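Local coordinates for uncharacterized protein (Acinetobacter baumannii, PDB 4L3U) that is of unknown function, an all-helical single-chain protein of a domain family without an established biochemical role, at residues A[93-96]-A[97-101]; A[43-46]-A[47-51]; A[61-64]-A[65-69]. All blocks are in the same frame, centred on the assembly; numbering follows the deposited sequence.

Contact 1: A[93-96]-A[97-101]; sequences LDTE and DREQV
Arg-98 reaches back over the first turn of helix 95-112 to meet Leu-93, Asp-94 and Thr-95. Its CB sits beside the carbonyl oxygens of Asp-94 and Thr-95. Arg-98 CG comes next, 3.4 Å from Asp-94 O and 3.8 Å from Leu-93 CB. A bend at chi3 (-52°) then turns the guanidinium back along the chain, with Thr-95 CA lying over one face near the rim. At the tip Arg-98 NH1 gives a weak, bent bond to Leu-93 O (3.0 Å, 120° at the hydrogen), which lies at the edge of the group. Arg-98 NH1 also donates to water 1 at 3.0 Å. The same water is hydrogen-bonded to the hydroxyl of Thr-95. The stronger partner is Glu-129, which forms a salt bridge with Arg-98 NH2. Asp-94 is the N-cap: CG lies between its own backbone N and carbonyl carbon, and Asp-94 OD1 receives Asp-97 N at 2.7 Å, nearly along the C-O axis. Leu-93 CD1 packs on Val-101 CG2 at 4.1 Å, the two side chains crossing at about a right angle. Asp-97 OD2 comes within 3.1 Å of Asp-94 OD1, both acceptors, the two carboxylate planes 30° apart. Such close carboxylates would be expected to raise the proton affinity of one of them, an effect that the N-H of Asp-97 and the positive end of the helix dipole would probably offset.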
ATOM      1  N   LEU A  93     -10.844   8.135  -6.039  1.00 39.73           N
ATOM      2  CA  LEU A  93     -10.081   9.015  -5.145  1.00 39.63           C
ATOM      3  C   LEU A  93      -9.560  10.277  -5.844  1.00 38.29           C
ATOM      4  O   LEU A  93      -9.296  10.262  -7.048  1.00 37.02           O
ATOM      5  CB  LEU A  93      -8.882   8.257  -4.566  1.00 39.32           C
ATOM      6  CG  LEU A  93      -9.143   6.949  -3.817  1.00 37.13           C
ATOM      7  CD1 LEU A  93      -7.821   6.283  -3.473  1.00 35.79           C
ATOM      8  CD2 LEU A  93      -9.963   7.185  -2.557  1.00 37.57           C
ATOM      9  N   ASP A  94      -9.394  11.362  -5.086  1.00 37.97           N
ATOM     10  CA  ASP A  94      -8.779  12.571  -5.639  1.00 36.16           C
ATOM     11  C   ASP A  94      -7.268  12.394  -5.682  1.00 34.80           C
ATOM     12  O   ASP A  94      -6.739  11.381  -5.222  1.00 34.89           O
ATOM     13  CB  ASP A  94      -9.190  13.858  -4.886  1.00 36.90           C
ATOM     14  CG  ASP A  94      -8.629  13.950  -3.464  1.00 39.18           C
ATOM     15  OD1 ASP A  94      -7.699  13.206  -3.099  1.00 40.02           O
ATOM     16  OD2 ASP A  94      -9.123  14.810  -2.701  1.00 41.16           O
ATOM     17  N   THR A  95      -6.578  13.378  -6.240  1.00 33.93           N
ATOM     18  CA  THR A  95      -5.141  13.283  -6.417  1.00 31.77           C
ATOM     19  C   THR A  95      -4.412  13.136  -5.079  1.00 32.92           C
ATOM     20  O   THR A  95      -3.549  12.273  -4.945  1.00 32.31           O
ATOM     21  CB  THR A  95      -4.618  14.504  -7.180  1.00 32.84           C
ATOM     22  OG1 THR A  95      -5.220  14.539  -8.477  1.00 35.08           O
ATOM     23  CG2 THR A  95      -3.111  14.442  -7.343  1.00 31.99           C
ATOM     24  N   GLU A  96      -4.758  13.964  -4.096  1.00 36.06           N
ATOM     25  CA  GLU A  96      -4.065  13.936  -2.808  1.00 37.90           C
ATOM     26  C   GLU A  96      -4.226  12.599  -2.116  1.00 34.61           C
ATOM     27  O   GLU A  96      -3.307  12.119  -1.459  1.00 34.01           O
ATOM     28  CB  GLU A  96      -4.580  15.021  -1.868  1.00 42.69           C
ATOM     29  CG  GLU A  96      -4.179  16.417  -2.258  1.00 51.16           C
ATOM     30  CD  GLU A  96      -4.187  17.378  -1.082  1.00 60.13           C
ATOM     31  OE1 GLU A  96      -3.409  18.355  -1.113  1.00 62.48           O
ATOM     32  OE2 GLU A  96      -4.966  17.156  -0.128  1.00 64.04           O
ATOM     33  N   ASP A  97      -5.409  12.013  -2.246  1.00 34.29           N
ATOM     34  CA  ASP A  97      -5.676  10.719  -1.638  1.00 35.94           C
ATOM     35  C   ASP A  97      -4.909   9.619  -2.363  1.00 34.06           C
ATOM     36  O   ASP A  97      -4.399   8.699  -1.730  1.00 34.58           O
ATOM     37  CB  ASP A  97      -7.174  10.400  -1.638  1.00 39.14           C
ATOM     38  CG  ASP A  97      -7.968  11.294  -0.699  1.00 42.68           C
ATOM     39  OD1 ASP A  97      -7.388  11.807   0.284  1.00 42.46           O
ATOM     40  OD2 ASP A  97      -9.181  11.478  -0.943  1.00 44.57           O
ATOM     41  N   ARG A  98      -4.820   9.709  -3.687  1.00 31.38           N
ATOM     42  CA  ARG A  98      -4.063   8.717  -4.444  1.00 29.67           C
ATOM     43  C   ARG A  98      -2.581   8.767  -4.091  1.00 29.40           C
ATOM     44  O   ARG A  98      -1.921   7.732  -4.025  1.00 29.51           O
ATOM     45  CB  ARG A  98      -4.238   8.907  -5.949  1.00 30.00           C
ATOM     46  CG  ARG A  98      -5.589   8.467  -6.471  1.00 28.78           C
ATOM     47  CD  ARG A  98      -5.531   8.166  -7.953  1.00 29.34           C
ATOM     48  NE  ARG A  98      -4.954   9.274  -8.707  1.00 32.88           N
ATOM     49  CZ  ARG A  98      -5.632  10.344  -9.112  1.00 34.90           C
ATOM     50  NH1 ARG A  98      -6.927  10.469  -8.842  1.00 35.88           N
ATOM     51  NH2 ARG A  98      -5.009  11.296  -9.788  1.00 35.68           N
ATOM     52  N   GLU A  99      -2.063   9.971  -3.866  1.00 30.01           N
ATOM     53  CA  GLU A  99      -0.657  10.143  -3.517  1.00 31.02           C
ATOM     54  C   GLU A  99      -0.360   9.551  -2.148  1.00 30.39           C
ATOM     55  O   GLU A  99       0.720   9.013  -1.917  1.00 32.79           O
ATOM     56  CB  GLU A  99      -0.277  11.625  -3.526  1.00 34.28           C
ATOM     57  CG  GLU A  99      -0.271  12.267  -4.906  1.00 37.72           C
ATOM     58  CD  GLU A  99       0.910  11.840  -5.762  1.00 42.06           C
ATOM     59  OE1 GLU A  99       1.752  11.049  -5.285  1.00 43.54           O
ATOM     60  OE2 GLU A  99       0.994  12.303  -6.919  1.00 44.35           O
ATOM     61  N   GLN A 100      -1.322   9.654  -1.239  1.00 29.30           N
ATOM     62  CA  GLN A 100      -1.142   9.131   0.108  1.00 29.97           C
ATOM     63  C   GLN A 100      -1.156   7.603   0.098  1.00 27.38           C
ATOM     64  O   GLN A 100      -0.457   6.967   0.884  1.00 27.70           O
ATOM     65  CB  GLN A 100      -2.226   9.662   1.046  1.00 34.89           C
ATOM     66  CG  GLN A 100      -1.953   9.369   2.511  1.00 39.29           C
ATOM     67  CD  GLN A 100      -0.722  10.085   3.032  1.00 43.41           C
ATOM     68  OE1 GLN A 100      -0.234  11.036   2.418  1.00 44.98           O
ATOM     69  NE2 GLN A 100      -0.209   9.627   4.170  1.00 45.28           N
ATOM     70  N   VAL A 101      -1.955   7.021  -0.791  1.00 25.86           N
ATOM     71  CA  VAL A 101      -2.011   5.571  -0.940  1.00 26.98           C
ATOM     72  C   VAL A 101      -0.672   5.045  -1.448  1.00 27.56           C
ATOM     73  O   VAL A 101      -0.186   4.014  -0.987  1.00 27.71           O
ATOM     74  CB  VAL A 101      -3.135   5.136  -1.912  1.00 26.21           C
ATOM     75  CG1 VAL A 101      -3.006   3.658  -2.286  1.00 27.29           C
ATOM     76  CG2 VAL A 101      -4.492   5.397  -1.301  1.00 26.41           C
TER
HETATM   77  O   HOH W   1      -8.131  13.235  -8.998  1.00 61.06           O

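Contact 2: A[43-46]-A[47-51]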
ATOM      1  N   GLN A  43     -11.239  12.925   4.363  1.00 51.19           N
ATOM      2  CA  GLN A  43     -12.328  13.503   5.140  1.00 55.74           C
ATOM      3  C   GLN A  43     -13.517  12.555   5.286  1.00 55.07           C
ATOM      4  O   GLN A  43     -14.046  12.388   6.385  1.00 57.15           O
ATOM      5  CB  GLN A  43     -12.772  14.828   4.516  1.00 59.94           C
ATOM      6  CG  GLN A  43     -11.996  16.042   5.020  1.00 64.38           C
ATOM      7  CD  GLN A  43     -10.494  15.809   5.074  1.00 66.78           C
ATOM      8  OE1 GLN A  43      -9.975  15.230   6.032  1.00 66.55           O
ATOM      9  NE2 GLN A  43      -9.787  16.268   4.046  1.00 67.83           N
ATOM     10  N   ASN A  44     -13.936  11.929   4.191  1.00 51.89           N
ATOM     11  CA  ASN A  44     -15.043  10.980   4.255  1.00 50.29           C
ATOM     12  C   ASN A  44     -14.667   9.785   5.121  1.00 48.24           C
ATOM     13  O   ASN A  44     -13.824   8.969   4.744  1.00 46.91           O
ATOM     14  CB  ASN A  44     -15.452  10.518   2.858  1.00 49.16           C
ATOM     15  CG  ASN A  44     -16.763   9.762   2.860  1.00 49.64           C
ATOM     16  OD1 ASN A  44     -16.788   8.541   2.994  1.00 49.99           O
ATOM     17  ND2 ASN A  44     -17.864  10.489   2.721  1.00 50.41           N
ATOM     18  N   SER A  45     -15.293   9.695   6.290  1.00 47.41           N
ATOM     19  CA  SER A  45     -14.939   8.681   7.274  1.00 46.91           C
ATOM     20  C   SER A  45     -15.169   7.269   6.758  1.00 44.67           C
ATOM     21  O   SER A  45     -14.396   6.355   7.055  1.00 45.08           O
ATOM     22  CB  SER A  45     -15.746   8.875   8.552  1.00 50.12           C
ATOM     23  OG  SER A  45     -15.463   7.833   9.470  1.00 52.68           O
ATOM     24  N   ALA A  46     -16.243   7.092   5.997  1.00 42.24           N
ATOM     25  CA  ALA A  46     -16.545   5.801   5.405  1.00 39.36           C
ATOM     26  C   ALA A  46     -15.418   5.429   4.458  1.00 37.22           C
ATOM     27  O   ALA A  46     -14.961   4.287   4.440  1.00 38.56           O
ATOM     28  CB  ALA A  46     -17.867   5.852   4.665  1.00 39.21           C
ATOM     29  N   LEU A  47     -14.956   6.410   3.690  1.00 35.59           N
ATOM     30  CA  LEU A  47     -13.908   6.176   2.706  1.00 32.01           C
ATOM     31  C   LEU A  47     -12.566   5.899   3.372  1.00 31.74           C
ATOM     32  O   LEU A  47     -11.852   4.989   2.962  1.00 31.69           O
ATOM     33  CB  LEU A  47     -13.778   7.369   1.763  1.00 29.70           C
ATOM     34  CG  LEU A  47     -12.781   7.192   0.616  1.00 28.29           C
ATOM     35  CD1 LEU A  47     -13.208   6.069  -0.314  1.00 27.26           C
ATOM     36  CD2 LEU A  47     -12.645   8.487  -0.154  1.00 30.29           C
ATOM     37  N   ARG A  48     -12.223   6.679   4.396  1.00 31.01           N
ATOM     38  CA  ARG A  48     -10.945   6.500   5.078  1.00 30.25           C
ATOM     39  C   ARG A  48     -10.851   5.110   5.683  1.00 31.29           C
ATOM     40  O   ARG A  48      -9.832   4.433   5.560  1.00 31.36           O
ATOM     41  CB  ARG A  48     -10.746   7.535   6.184  1.00 31.66           C
ATOM     42  CG  ARG A  48      -9.368   7.433   6.833  1.00 32.36           C
ATOM     43  CD  ARG A  48      -9.227   8.293   8.071  1.00 34.51           C
ATOM     44  NE  ARG A  48      -9.312   9.719   7.772  1.00 35.02           N
ATOM     45  CZ  ARG A  48      -8.851  10.678   8.566  1.00 37.97           C
ATOM     46  NH1 ARG A  48      -8.255  10.373   9.711  1.00 37.15           N
ATOM     47  NH2 ARG A  48      -8.978  11.949   8.215  1.00 41.52           N
HETATM   48  N   MSE A  49     -11.920   4.699   6.352  1.00 31.61           N
HETATM   49  CA  MSE A  49     -11.973   3.388   6.972  1.00 32.89           C
HETATM   50  C   MSE A  49     -11.846   2.296   5.920  1.00 32.50           C
HETATM   51  O   MSE A  49     -11.133   1.308   6.107  1.00 30.25           O
HETATM   52  CB  MSE A  49     -13.296   3.230   7.700  1.00 35.55           C
HETATM   53  CG  MSE A  49     -13.401   1.975   8.516  1.00 36.65           C
HETATM   54 SE   MSE A  49     -15.206   1.828   9.178  0.75 70.44          SE
HETATM   55  CE  MSE A  49     -15.304   3.511  10.173  1.00 34.30           C
ATOM     56  N   SER A  50     -12.554   2.484   4.813  1.00 34.47           N
ATOM     57  CA  SER A  50     -12.510   1.561   3.689  1.00 33.24           C
ATOM     58  C   SER A  50     -11.081   1.430   3.152  1.00 30.63           C
ATOM     59  O   SER A  50     -10.665   0.353   2.724  1.00 27.17           O
ATOM     60  CB  SER A  50     -13.452   2.055   2.587  1.00 37.14           C
ATOM     61  OG  SER A  50     -13.563   1.120   1.536  1.00 41.51           O
ATOM     62  N   LEU A  51     -10.337   2.535   3.188  1.00 30.88           N
ATOM     63  CA  LEU A  51      -8.961   2.567   2.689  1.00 27.46           C
ATOM     64  C   LEU A  51      -7.978   1.896   3.638  1.00 26.25           C
ATOM     65  O   LEU A  51      -7.113   1.137   3.207  1.00 25.42           O
ATOM     66  CB  LEU A  51      -8.523   4.009   2.448  1.00 30.03           C
ATOM     67  CG  LEU A  51      -9.132   4.685   1.223  1.00 31.96           C
ATOM     68  CD1 LEU A  51      -8.882   6.183   1.250  1.00 30.78           C
ATOM     69  CD2 LEU A  51      -8.555   4.074  -0.036  1.00 32.48           C
TER
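Asn-44 turns its side chain over the start of helix 45-68 to meet Leu-47: with CG opposite the backbone N (chi1 -168°), the amide is swung so that OD1 faces the Leu-47 N-H. The two side chains cross at about a right angle, Asn-44 CB lying 3.7 Å from Leu-47 CB. The capping bond from Leu-47 N to Asn-44 OD1 is 2.9 Å long and arrives in the carbonyl plane on a lone pair, with an angle of 140° at the hydrogen. Asn-44 OD1 also rests against Leu-47 CB at 3.5 Å, so the amide oxygen meets both the backbone N-H and the root of the side chain. The main-chain oxygen of the same asparagine, Asn-44 O, takes Arg-48 N at 2.8 Å, a straighter bond that starts the regular helical pattern. Ser-45 O and Ala-46 O continue it by accepting from the N-H groups of Met-49, a selenomethionine, and Ser-50. Arg-48 leaves the helix extended through chi2 and bends at chi3, which brings Arg-48 NH2 no closer than 4.1 Å to Gln-43 OE1; the oxygen is near the guanidinium plane, while the Gln-43 amide stands at 81° to that plane. The firmer polar partners of this arginine lie in the chain between helix 14-27 and helix 45-68: Val-42 O receives NH2, and Asp-30 forms a salt bridge with NH1. Gln-43 NE2 in turn makes a weak bond to Gly-41 O. The arginine thereby ties the first helical turn to the incoming chain, while Asn-44 makes the arrangement a classic asparagine N-cap at the surface, where a loop enters a long helix.

Contact 3: A[61-64]-A[65-69]; sequences AFIA and LYQQK
Ile-63 and Gln-67, one helical turn apart, lie alongside each other with their ends in the same direction, the methyl CG2 of Ile-63 being 3.5 Å from Gln-67 NE2 and 3.7 Å from Gln-67 CD. With its CG opposite the carbonyl carbon (chi1 -76°), the glutamine starts back over the preceding turn: Gln-67 CG passes 3.2 Å from Ile-63 O, the same oxygen that accepts Gln-67 N at 2.9 Å. The chain is extended beyond CG, and this carries the amide on to the isoleucine methyl. The contact of the amide with the isoleucine is thus one of packing against a methyl group. Tyr-66 is set differently. Its chi1 of -82° turns the ring back toward the previous turn with its edge to Phe-62 O; Tyr-66 CD2 approaches Phe-62 O to 3.2 Å, and the oxygen lies near the ring plane. Phe-62 O also receives Tyr-66 N at 3.0 Å, with an angle of 166° at the hydrogen, so backbone and ring edge converge on one carbonyl. Leu-65 CB also lies beside Phe-62 O, at 3.3 Å. The helical bonding weakens toward the end: Gln-68 N gives only a weak bond to Ala-64 O, and Lys-69 is the first residue to leave helical geometry. Through these side chains the last turns of helix 45-68 pack against three other helices of an all-helical fold. Ile-63 leans on Leu-23 and Glu-24 of helix 14-27, and Tyr-66 on Val-19 of that helix and Leu-77 of helix 74-86. Phe-62 meets the ring of Phe-108 in helix 95-112, the two ring planes well inclined to each other.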
ATOM      1  N   ALA A  61      -1.844 -10.065   3.880  1.00 26.66           N
ATOM      2  CA  ALA A  61      -1.384 -10.940   2.809  1.00 24.75           C
ATOM      3  C   ALA A  61       0.117 -11.211   2.933  1.00 25.15           C
ATOM      4  O   ALA A  61       0.565 -12.352   2.790  1.00 26.51           O
ATOM      5  CB  ALA A  61      -1.709 -10.327   1.451  1.00 20.26           C
ATOM      6  N   PHE A  62       0.885 -10.160   3.208  1.00 25.19           N
ATOM      7  CA  PHE A  62       2.327 -10.286   3.392  1.00 25.52           C
ATOM      8  C   PHE A  62       2.650 -11.173   4.594  1.00 25.77           C
ATOM      9  O   PHE A  62       3.596 -11.959   4.559  1.00 27.66           O
ATOM     10  CB  PHE A  62       2.968  -8.907   3.586  1.00 25.07           C
ATOM     11  CG  PHE A  62       3.222  -8.156   2.302  1.00 24.00           C
ATOM     12  CD1 PHE A  62       4.200  -8.576   1.415  1.00 22.43           C
ATOM     13  CD2 PHE A  62       2.502  -7.009   1.999  1.00 24.07           C
ATOM     14  CE1 PHE A  62       4.443  -7.877   0.244  1.00 22.66           C
ATOM     15  CE2 PHE A  62       2.743  -6.308   0.827  1.00 22.66           C
ATOM     16  CZ  PHE A  62       3.715  -6.741  -0.047  1.00 21.51           C
ATOM     17  N   ILE A  63       1.863 -11.040   5.657  1.00 25.87           N
ATOM     18  CA  ILE A  63       2.071 -11.835   6.863  1.00 24.76           C
ATOM     19  C   ILE A  63       1.898 -13.314   6.547  1.00 24.99           C
ATOM     20  O   ILE A  63       2.716 -14.139   6.943  1.00 28.15           O
ATOM     21  CB  ILE A  63       1.117 -11.396   7.997  1.00 23.02           C
ATOM     22  CG1 ILE A  63       1.487  -9.981   8.456  1.00 26.63           C
ATOM     23  CG2 ILE A  63       1.200 -12.354   9.181  1.00 23.88           C
ATOM     24  CD1 ILE A  63       0.466  -9.313   9.346  1.00 28.08           C
ATOM     25  N   ALA A  64       0.839 -13.634   5.811  1.00 25.88           N
ATOM     26  CA  ALA A  64       0.550 -15.009   5.414  1.00 25.26           C
ATOM     27  C   ALA A  64       1.686 -15.585   4.588  1.00 25.52           C
ATOM     28  O   ALA A  64       1.977 -16.778   4.658  1.00 27.15           O
ATOM     29  CB  ALA A  64      -0.745 -15.060   4.623  1.00 23.36           C
ATOM     30  N   LEU A  65       2.326 -14.731   3.801  1.00 26.28           N
ATOM     31  CA  LEU A  65       3.448 -15.152   2.981  1.00 26.18           C
ATOM     32  C   LEU A  65       4.640 -15.506   3.860  1.00 26.65           C
ATOM     33  O   LEU A  65       5.214 -16.583   3.727  1.00 29.31           O
ATOM     34  CB  LEU A  65       3.815 -14.051   1.986  1.00 22.72           C
ATOM     35  CG  LEU A  65       5.058 -14.284   1.129  1.00 21.95           C
ATOM     36  CD1 LEU A  65       4.978 -15.611   0.393  1.00 23.26           C
ATOM     37  CD2 LEU A  65       5.226 -13.136   0.156  1.00 21.38           C
ATOM     38  N   TYR A  66       5.000 -14.604   4.768  1.00 28.33           N
ATOM     39  CA  TYR A  66       6.147 -14.825   5.647  1.00 30.84           C
ATOM     40  C   TYR A  66       5.918 -15.974   6.618  1.00 35.37           C
ATOM     41  O   TYR A  66       6.873 -16.582   7.101  1.00 38.96           O
ATOM     42  CB  TYR A  66       6.483 -13.560   6.434  1.00 29.78           C
ATOM     43  CG  TYR A  66       7.321 -12.573   5.656  1.00 28.45           C
ATOM     44  CD1 TYR A  66       8.702 -12.679   5.624  1.00 28.87           C
ATOM     45  CD2 TYR A  66       6.729 -11.537   4.949  1.00 26.17           C
ATOM     46  CE1 TYR A  66       9.471 -11.780   4.911  1.00 28.80           C
ATOM     47  CE2 TYR A  66       7.488 -10.633   4.234  1.00 26.19           C
ATOM     48  CZ  TYR A  66       8.858 -10.758   4.217  1.00 27.37           C
ATOM     49  OH  TYR A  66       9.617  -9.860   3.508  1.00 26.75           O
ATOM     50  N   GLN A  67       4.658 -16.264   6.912  1.00 33.65           N
ATOM     51  CA  GLN A  67       4.332 -17.387   7.774  1.00 33.61           C
ATOM     52  C   GLN A  67       4.522 -18.715   7.057  1.00 35.21           C
ATOM     53  O   GLN A  67       4.807 -19.725   7.691  1.00 38.24           O
ATOM     54  CB  GLN A  67       2.903 -17.268   8.284  1.00 33.43           C
ATOM     55  CG  GLN A  67       2.740 -16.236   9.377  1.00 34.14           C
ATOM     56  CD  GLN A  67       1.295 -16.032   9.763  1.00 35.04           C
ATOM     57  OE1 GLN A  67       0.384 -16.436   9.039  1.00 35.39           O
ATOM     58  NE2 GLN A  67       1.075 -15.405  10.910  1.00 35.83           N
ATOM     59  N   GLN A  68       4.367 -18.711   5.737  1.00 36.63           N
ATOM     60  CA  GLN A  68       4.499 -19.934   4.949  1.00 37.81           C
ATOM     61  C   GLN A  68       5.855 -20.044   4.258  1.00 35.33           C
ATOM     62  O   GLN A  68       6.163 -21.065   3.643  1.00 34.22           O
ATOM     63  CB  GLN A  68       3.390 -20.012   3.900  1.00 41.59           C
ATOM     64  CG  GLN A  68       2.010 -20.278   4.473  1.00 46.96           C
ATOM     65  CD  GLN A  68       0.993 -20.616   3.401  1.00 52.82           C
ATOM     66  OE1 GLN A  68      -0.053 -19.973   3.294  1.00 55.29           O
ATOM     67  NE2 GLN A  68       1.293 -21.636   2.601  1.00 54.31           N
ATOM     68  N   LYS A  69       6.660 -18.995   4.368  1.00 34.55           N
ATOM     69  CA  LYS A  69       7.922 -18.912   3.648  1.00 34.15           C
ATOM     70  C   LYS A  69       8.916 -18.144   4.501  1.00 37.26           C
ATOM     71  O   LYS A  69       8.682 -16.985   4.830  1.00 38.71           O
ATOM     72  CB  LYS A  69       7.691 -18.199   2.313  1.00 33.17           C
ATOM     73  CG  LYS A  69       8.926 -17.915   1.478  1.00 33.47           C
ATOM     74  CD  LYS A  69       9.440 -19.147   0.767  1.00 35.18           C
ATOM     75  CE  LYS A  69      10.330 -18.751  -0.395  1.00 36.49           C
ATOM     76  NZ  LYS A  69      10.866 -19.922  -1.127  1.00 38.40           N
TER

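In the fold
Contacts 2 and 3 mark the two ends of helix 45-68, the capped start at 43-51 and the last turns at 61-69, with centres about 27 Å apart. Contact 1 holds the capped start of helix 95-112 and lies beside contact 2, their centres about 12 Å apart. The two capped ends touch through leucines: Leu-93 CD2 lies 3.8 Å from Leu-47 CD2, and it also packs on Leu-51 CD1. Contact 3 sits across the chain's centre from contact 1, about 28 Å away between centres, and touches neither of the others. Helix 95-112, which starts in contact 1, runs on to contact 3, where Phe-108 and Val-112 pack against Phe-62 and Tyr-66.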